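Local coordinates for protein NF-kappa-B inhibitor beta (Mus musculus, PDB 1OY3) that inhibits NF-kappa-B by binding it and trapping it in the cytoplasm, through a domain built of ankyrin repeats, at residues Gly9-His14 with His35-Leu40; Leu44-Leu49 with Ala74-His79. All blocks are in the same frame, centred on the assembly; numbering follows the deposited sequence.

Contact 1 (Gly9-His14 with His35-Leu40); sequences GDTALH and HEYLDL
Tyr-37 reaches across to the start of helix 12-18 and sets its ring obliquely against Thr-11 and Leu-13, with the hydroxyl at Ala-12. Its CG stands anti to the backbone N (chi1 -178°), which swings the ring off the 35-40 backbone and toward the helix. Beyond CB and CG, the ring divides its two edges: CE1 lies 4.0 Å from Thr-11 CB, whereas CE2 meets the branch point of Leu-13, at 3.8 Å from CG. At the tip, OH comes within 3.3 Å of Ala-12 CB, and a water near the ring plane joins this hydroxyl to Ala-12 N. A second water sits over one ring face and donates to Tyr-37 O while also bonding Thr-11 OG1, so both ends of the tyrosine are bridged to the helix start by solvent. The helix begins in the manner of an ankyrin repeat's TPLH signature, here Thr-Ala-Leu-His. Thr-11 is the N-cap and pairs with His-14 as a capping box: Thr-11 OG1 accepts from Leu-13 N, and Thr-11 N donates to His-14 ND1 at 156°, although it approaches 35° out of the imidazole plane. The far edge of that ring faces Leu-40 O, 3.0 Å from His-14 CE1, while NE2 is hydrogen-bonded to Gln-46 O in the next repeat. Deeper in, Leu-13 CD1 and Leu-38 CD2 are pressed to 3.4 Å, tighter than usual for two methyls, and Leu-25, Leu-28 and Leu-29 of helix 22-32 also touch Leu-13. Toward the surface, Leu-40 CD1 meets Thr-11 CG2 at 3.7 Å, the two side chains crossing nearly at right angles.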
ATOM      1  N   GLY C   9      11.284  18.431   9.069  1.00 26.58           N
ATOM      2  CA  GLY C   9      10.485  19.155   8.095  1.00 19.64           C
ATOM      3  C   GLY C   9       9.124  19.613   8.593  1.00 21.65           C
ATOM      4  O   GLY C   9       8.320  20.104   7.810  1.00 21.78           O
ATOM      5  N   ASP C  10       8.867  19.465   9.890  1.00 21.13           N
ATOM      6  CA  ASP C  10       7.593  19.879  10.480  1.00 25.36           C
ATOM      7  C   ASP C  10       7.541  21.376  10.813  1.00 27.33           C
ATOM      8  O   ASP C  10       8.339  21.874  11.610  1.00 23.42           O
ATOM      9  CB  ASP C  10       7.316  19.087  11.759  1.00 24.76           C
ATOM     10  CG  ASP C  10       7.030  17.628  11.491  1.00 30.51           C
ATOM     11  OD1 ASP C  10       6.282  17.342  10.533  1.00 29.50           O
ATOM     12  OD2 ASP C  10       7.537  16.770  12.243  1.00 28.59           O
ATOM     13  N   THR C  11       6.597  22.084  10.208  1.00 25.59           N
ATOM     14  CA  THR C  11       6.449  23.510  10.461  1.00 28.20           C
ATOM     15  C   THR C  11       5.653  23.705  11.748  1.00 26.73           C
ATOM     16  O   THR C  11       5.319  22.739  12.433  1.00 29.90           O
ATOM     17  CB  THR C  11       5.697  24.209   9.325  1.00 27.02           C
ATOM     18  OG1 THR C  11       4.310  23.870   9.403  1.00 28.04           O
ATOM     19  CG2 THR C  11       6.250  23.776   7.974  1.00 28.35           C
ATOM     20  N   ALA C  12       5.349  24.955  12.075  1.00 27.91           N
ATOM     21  CA  ALA C  12       4.585  25.255  13.282  1.00 29.58           C
ATOM     22  C   ALA C  12       3.215  24.574  13.207  1.00 29.53           C
ATOM     23  O   ALA C  12       2.636  24.198  14.230  1.00 29.46           O
ATOM     24  CB  ALA C  12       4.423  26.766  13.439  1.00 30.37           C
ATOM     25  N   LEU C  13       2.699  24.418  11.989  1.00 29.81           N
ATOM     26  CA  LEU C  13       1.415  23.757  11.799  1.00 30.66           C
ATOM     27  C   LEU C  13       1.511  22.295  12.206  1.00 28.44           C
ATOM     28  O   LEU C  13       0.758  21.847  13.071  1.00 27.29           O
ATOM     29  CB  LEU C  13       0.962  23.833  10.346  1.00 31.11           C
ATOM     30  CG  LEU C  13      -0.177  24.788  10.002  1.00 30.51           C
ATOM     31  CD1 LEU C  13      -0.774  24.355   8.680  1.00 32.01           C
ATOM     32  CD2 LEU C  13      -1.251  24.764  11.083  1.00 29.46           C
ATOM     33  N   HIS C  14       2.438  21.557  11.591  1.00 28.15           N
ATOM     34  CA  HIS C  14       2.610  20.135  11.901  1.00 29.17           C
ATOM     35  C   HIS C  14       2.707  19.926  13.400  1.00 27.86           C
ATOM     36  O   HIS C  14       2.097  19.010  13.954  1.00 28.60           O
ATOM     37  CB  HIS C  14       3.882  19.554  11.260  1.00 26.03           C
ATOM     38  CG  HIS C  14       3.856  19.512   9.763  1.00 27.52           C
ATOM     39  ND1 HIS C  14       4.221  20.585   8.981  1.00 22.68           N
ATOM     40  CD2 HIS C  14       3.513  18.520   8.904  1.00 27.33           C
ATOM     41  CE1 HIS C  14       4.109  20.257   7.707  1.00 27.06           C
ATOM     42  NE2 HIS C  14       3.681  19.009   7.632  1.00 28.84           N
ATOM     43  N   HIS C  35      -3.225  30.011   2.130  1.00 45.00           N
ATOM     44  CA  HIS C  35      -1.813  29.999   1.769  1.00 45.00           C
ATOM     45  C   HIS C  35      -1.353  28.589   1.412  1.00 45.00           C
ATOM     46  O   HIS C  35      -2.026  27.609   1.665  1.00 38.11           O
ATOM     47  CB  HIS C  35      -1.073  31.133   2.480  1.00 45.00           C
ATOM     48  CG  HIS C  35      -1.300  32.481   1.868  1.00 45.00           C
ATOM     49  ND1 HIS C  35      -0.358  33.109   1.083  1.00 45.00           N
ATOM     50  CD2 HIS C  35      -2.361  33.319   1.925  1.00 45.00           C
ATOM     51  CE1 HIS C  35      -0.827  34.276   0.683  1.00 45.00           C
ATOM     52  NE2 HIS C  35      -2.042  34.429   1.179  1.00 45.00           N
ATOM     53  N   GLU C  36      -0.127  28.523   0.863  1.00 38.53           N
ATOM     54  CA  GLU C  36       0.482  27.247   0.501  1.00 41.69           C
ATOM     55  C   GLU C  36       1.110  26.661   1.759  1.00 39.95           C
ATOM     56  O   GLU C  36       1.520  25.503   1.785  1.00 40.00           O
ATOM     57  CB  GLU C  36       1.562  27.437  -0.566  1.00 42.28           C
ATOM     58  CG  GLU C  36       1.096  28.166  -1.817  1.00 51.70           C
ATOM     59  CD  GLU C  36       2.126  28.129  -2.937  1.00 56.96           C
ATOM     60  OE1 GLU C  36       1.750  28.379  -4.103  1.00 59.34           O
ATOM     61  OE2 GLU C  36       3.312  27.841  -2.653  1.00 59.76           O
ATOM     62  N   TYR C  37       1.180  27.484   2.800  1.00 39.33           N
ATOM     63  CA  TYR C  37       1.745  27.077   4.078  1.00 38.78           C
ATOM     64  C   TYR C  37       0.993  25.866   4.624  1.00 35.59           C
ATOM     65  O   TYR C  37       1.580  25.005   5.275  1.00 38.71           O
ATOM     66  CB  TYR C  37       1.653  28.238   5.069  1.00 41.24           C
ATOM     67  CG  TYR C  37       2.254  27.968   6.430  1.00 41.56           C
ATOM     68  CD1 TYR C  37       3.626  27.778   6.588  1.00 42.49           C
ATOM     69  CD2 TYR C  37       1.451  27.936   7.569  1.00 41.28           C
ATOM     70  CE1 TYR C  37       4.185  27.569   7.856  1.00 41.86           C
ATOM     71  CE2 TYR C  37       1.997  27.728   8.836  1.00 41.29           C
ATOM     72  CZ  TYR C  37       3.362  27.546   8.975  1.00 40.47           C
ATOM     73  OH  TYR C  37       3.894  27.351  10.231  1.00 36.60           O
ATOM     74  N   LEU C  38      -0.308  25.805   4.361  1.00 32.17           N
ATOM     75  CA  LEU C  38      -1.122  24.691   4.839  1.00 32.93           C
ATOM     76  C   LEU C  38      -0.691  23.350   4.269  1.00 29.51           C
ATOM     77  O   LEU C  38      -0.674  22.349   4.979  1.00 31.94           O
ATOM     78  CB  LEU C  38      -2.601  24.902   4.495  1.00 34.93           C
ATOM     79  CG  LEU C  38      -3.418  25.879   5.333  1.00 35.50           C
ATOM     80  CD1 LEU C  38      -4.833  25.958   4.780  1.00 39.29           C
ATOM     81  CD2 LEU C  38      -3.434  25.413   6.776  1.00 34.39           C
ATOM     82  N   ASP C  39      -0.329  23.333   2.991  1.00 22.76           N
ATOM     83  CA  ASP C  39       0.054  22.082   2.343  1.00 27.28           C
ATOM     84  C   ASP C  39       1.518  21.668   2.430  1.00 24.07           C
ATOM     85  O   ASP C  39       1.917  20.685   1.810  1.00 22.86           O
ATOM     86  CB  ASP C  39      -0.383  22.104   0.874  1.00 27.66           C
ATOM     87  CG  ASP C  39      -1.884  22.274   0.718  1.00 33.53           C
ATOM     88  OD1 ASP C  39      -2.640  21.610   1.467  1.00 30.60           O
ATOM     89  OD2 ASP C  39      -2.306  23.065  -0.154  1.00 39.22           O
ATOM     90  N   LEU C  40       2.319  22.401   3.194  1.00 25.29           N
ATOM     91  CA  LEU C  40       3.724  22.055   3.323  1.00 27.05           C
ATOM     92  C   LEU C  40       3.846  20.641   3.874  1.00 25.97           C
ATOM     93  O   LEU C  40       3.175  20.285   4.833  1.00 26.32           O
ATOM     94  CB  LEU C  40       4.438  23.047   4.245  1.00 28.45           C
ATOM     95  CG  LEU C  40       4.591  24.467   3.684  1.00 35.65           C
ATOM     96  CD1 LEU C  40       5.253  25.355   4.723  1.00 30.35           C
ATOM     97  CD2 LEU C  40       5.424  24.430   2.399  1.00 32.70           C
TER
HETATM   98  O   HOH W   1       2.770  23.920   7.300  1.00 28.88           O
HETATM   99  O   HOH W   2       6.515  27.500  11.055  1.00 42.08           O

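Contact 2 (Leu44-Leu49 with Ala74-His79); sequences LGQTAL and AERGGH
Leu-44 and Arg-76 run alongside each other with their ends in one direction, joining the loops before helices 48-55 and 81-85 in consecutive ankyrin repeats. The second loop turns through a type I beta turn, Glu-75 to Gly-78, consistent with the hairpin loops that link such repeats. Leu-44 CD2 sits 3.6 Å above the centre of the Arg-76 guanidinium, so the cation is laid flat against an aliphatic branch. The same arginine grips Leu-44 O twice: Arg-76 N donates at 2.9 Å with an angle of 152°, and NH1 adds a weak, more bent bond. CG falls between the backbone N and carbonyl carbon, and the chain, extended to NE, then carries the guanidinium out along Leu-44. Gln-46 runs alongside Arg-76 too, but its amide plane is turned 62° from the guanidinium; its CG also packs against Glu-75 CB. At Gly-45 the backbones nearly touch, with Glu-75 CA making a CH...O contact of 3.1 Å to Gly-45 O. Glu-75 CB points toward the 44-49 segment, but the chain bends at chi2, carrying its carboxylate back into its own turn. OE2 lies near Arg-76 NH1 but off the guanidinium plane, with no N-H aimed at it, so the pairing is purely electrostatic. OE1 instead accepts from His-79 N at 2.9 Å, on the anti side of the carboxylate and 34° out of its plane.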
ATOM      1  N   LEU C  44       8.316  13.193   5.701  1.00 23.10           N
ATOM      2  CA  LEU C  44       7.615  11.936   5.454  1.00 19.25           C
ATOM      3  C   LEU C  44       6.555  12.214   4.385  1.00 15.78           C
ATOM      4  O   LEU C  44       5.758  11.349   4.038  1.00 22.25           O
ATOM      5  CB  LEU C  44       6.969  11.423   6.745  1.00 19.02           C
ATOM      6  CG  LEU C  44       7.957  10.956   7.821  1.00 24.47           C
ATOM      7  CD1 LEU C  44       7.238  10.721   9.152  1.00 17.16           C
ATOM      8  CD2 LEU C  44       8.647   9.680   7.341  1.00 19.83           C
ATOM      9  N   GLY C  45       6.577  13.432   3.848  1.00 13.43           N
ATOM     10  CA  GLY C  45       5.625  13.824   2.822  1.00 15.52           C
ATOM     11  C   GLY C  45       4.260  14.162   3.392  1.00 22.01           C
ATOM     12  O   GLY C  45       3.296  14.369   2.655  1.00 23.76           O
ATOM     13  N   GLN C  46       4.176  14.221   4.713  1.00 18.26           N
ATOM     14  CA  GLN C  46       2.915  14.516   5.378  1.00 17.71           C
ATOM     15  C   GLN C  46       2.625  16.000   5.533  1.00 22.78           C
ATOM     16  O   GLN C  46       3.524  16.804   5.771  1.00 18.67           O
ATOM     17  CB  GLN C  46       2.906  13.888   6.766  1.00 15.17           C
ATOM     18  CG  GLN C  46       3.106  12.392   6.801  1.00 13.72           C
ATOM     19  CD  GLN C  46       3.410  11.912   8.203  1.00 18.29           C
ATOM     20  OE1 GLN C  46       3.179  10.744   8.550  1.00 21.62           O
ATOM     21  NE2 GLN C  46       3.952  12.808   9.019  1.00  9.75           N
ATOM     22  N   THR C  47       1.355  16.359   5.398  1.00 21.98           N
ATOM     23  CA  THR C  47       0.935  17.744   5.581  1.00 18.58           C
ATOM     24  C   THR C  47       0.280  17.749   6.959  1.00 14.07           C
ATOM     25  O   THR C  47       0.233  16.714   7.631  1.00 16.54           O
ATOM     26  CB  THR C  47      -0.106  18.156   4.530  1.00 24.66           C
ATOM     27  OG1 THR C  47      -1.252  17.301   4.637  1.00 25.62           O
ATOM     28  CG2 THR C  47       0.486  18.045   3.125  1.00 25.12           C
ATOM     29  N   ALA C  48      -0.227  18.897   7.390  1.00 17.80           N
ATOM     30  CA  ALA C  48      -0.892  18.970   8.686  1.00 13.36           C
ATOM     31  C   ALA C  48      -2.168  18.127   8.642  1.00 12.18           C
ATOM     32  O   ALA C  48      -2.554  17.508   9.639  1.00 12.73           O
ATOM     33  CB  ALA C  48      -1.233  20.415   9.013  1.00 19.01           C
ATOM     34  N   LEU C  49      -2.819  18.107   7.478  1.00 14.94           N
ATOM     35  CA  LEU C  49      -4.060  17.346   7.298  1.00 13.70           C
ATOM     36  C   LEU C  49      -3.763  15.872   7.544  1.00  8.86           C
ATOM     37  O   LEU C  49      -4.468  15.211   8.285  1.00 18.13           O
ATOM     38  CB  LEU C  49      -4.600  17.510   5.867  1.00  3.85           C
ATOM     39  CG  LEU C  49      -6.108  17.656   5.631  1.00 13.24           C
ATOM     40  CD1 LEU C  49      -6.495  16.992   4.302  1.00  7.34           C
ATOM     41  CD2 LEU C  49      -6.874  17.046   6.771  1.00  9.36           C
ATOM     42  N   ALA C  74      -0.366  13.805  -1.334  1.00 20.54           N
ATOM     43  CA  ALA C  74       0.004  12.470  -0.885  1.00 21.15           C
ATOM     44  C   ALA C  74       1.331  12.461  -0.142  1.00 17.98           C
ATOM     45  O   ALA C  74       2.262  13.166  -0.514  1.00 22.88           O
ATOM     46  CB  ALA C  74       0.091  11.534  -2.078  1.00 21.51           C
ATOM     47  N   GLU C  75       1.415  11.663   0.913  1.00 15.87           N
ATOM     48  CA  GLU C  75       2.659  11.553   1.651  1.00 18.82           C
ATOM     49  C   GLU C  75       3.558  10.524   0.972  1.00 18.56           C
ATOM     50  O   GLU C  75       3.294  10.132  -0.168  1.00 23.14           O
ATOM     51  CB  GLU C  75       2.379  11.188   3.113  1.00 17.95           C
ATOM     52  CG  GLU C  75       1.343  10.116   3.331  1.00 23.51           C
ATOM     53  CD  GLU C  75       1.894   8.724   3.124  1.00 18.99           C
ATOM     54  OE1 GLU C  75       1.875   8.223   1.983  1.00 19.25           O
ATOM     55  OE2 GLU C  75       2.361   8.142   4.115  1.00 17.46           O
ATOM     56  N   ARG C  76       4.599  10.082   1.675  1.00 22.13           N
ATOM     57  CA  ARG C  76       5.582   9.136   1.147  1.00 20.87           C
ATOM     58  C   ARG C  76       5.054   7.882   0.461  1.00 22.13           C
ATOM     59  O   ARG C  76       5.631   7.445  -0.532  1.00 21.12           O
ATOM     60  CB  ARG C  76       6.548   8.711   2.249  1.00 24.95           C
ATOM     61  CG  ARG C  76       5.900   7.938   3.382  1.00 26.60           C
ATOM     62  CD  ARG C  76       6.941   7.512   4.414  1.00 33.48           C
ATOM     63  NE  ARG C  76       6.353   7.258   5.729  1.00 37.35           N
ATOM     64  CZ  ARG C  76       5.525   8.099   6.347  1.00 37.89           C
ATOM     65  NH1 ARG C  76       5.184   9.245   5.769  1.00 30.01           N
ATOM     66  NH2 ARG C  76       5.042   7.801   7.542  1.00 35.16           N
ATOM     67  N   GLY C  77       3.988   7.293   1.003  1.00 19.55           N
ATOM     68  CA  GLY C  77       3.419   6.089   0.411  1.00 16.03           C
ATOM     69  C   GLY C  77       2.325   6.353  -0.614  1.00 16.83           C
ATOM     70  O   GLY C  77       1.664   5.420  -1.088  1.00 16.59           O
ATOM     71  N   GLY C  78       2.140   7.626  -0.959  1.00 13.99           N
ATOM     72  CA  GLY C  78       1.123   8.017  -1.914  1.00 12.87           C
ATOM     73  C   GLY C  78      -0.248   8.087  -1.255  1.00 19.19           C
ATOM     74  O   GLY C  78      -1.280   8.072  -1.940  1.00 17.56           O
ATOM     75  N   HIS C  79      -0.268   8.156   0.076  1.00 12.54           N
ATOM     76  CA  HIS C  79      -1.527   8.216   0.807  1.00 16.91           C
ATOM     77  C   HIS C  79      -2.084   9.622   0.963  1.00 18.86           C
ATOM     78  O   HIS C  79      -1.378  10.528   1.407  1.00 21.78           O
ATOM     79  CB  HIS C  79      -1.360   7.630   2.211  1.00 16.95           C
ATOM     80  CG  HIS C  79      -0.841   6.228   2.227  1.00 20.37           C
ATOM     81  ND1 HIS C  79      -1.601   5.150   1.837  1.00 21.11           N
ATOM     82  CD2 HIS C  79       0.364   5.728   2.592  1.00 22.21           C
ATOM     83  CE1 HIS C  79      -0.890   4.043   1.963  1.00 22.48           C
ATOM     84  NE2 HIS C  79       0.306   4.367   2.420  1.00 17.79           N
TER

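The two contacts follow one another along the chain, their centres about 12 Å apart on the same side of its centre. Contact 1 is largely buried: it closes the first repeat around its own helix start, through aromatic and leucine packing with two bridging waters. Contact 2 is only partly buried and joins successive repeats at their loops, where direct bonds to a backbone carbonyl and an arginine laid on a leucine replace the leucine core. They share a boundary, since the histidine of the first helix start meets the 44-49 loop and Asp-39 O packs on Thr-47 CG2. Both reach another protein chain: Asp-10 salt-bridges a basic side chain, and Leu-44 packs on one.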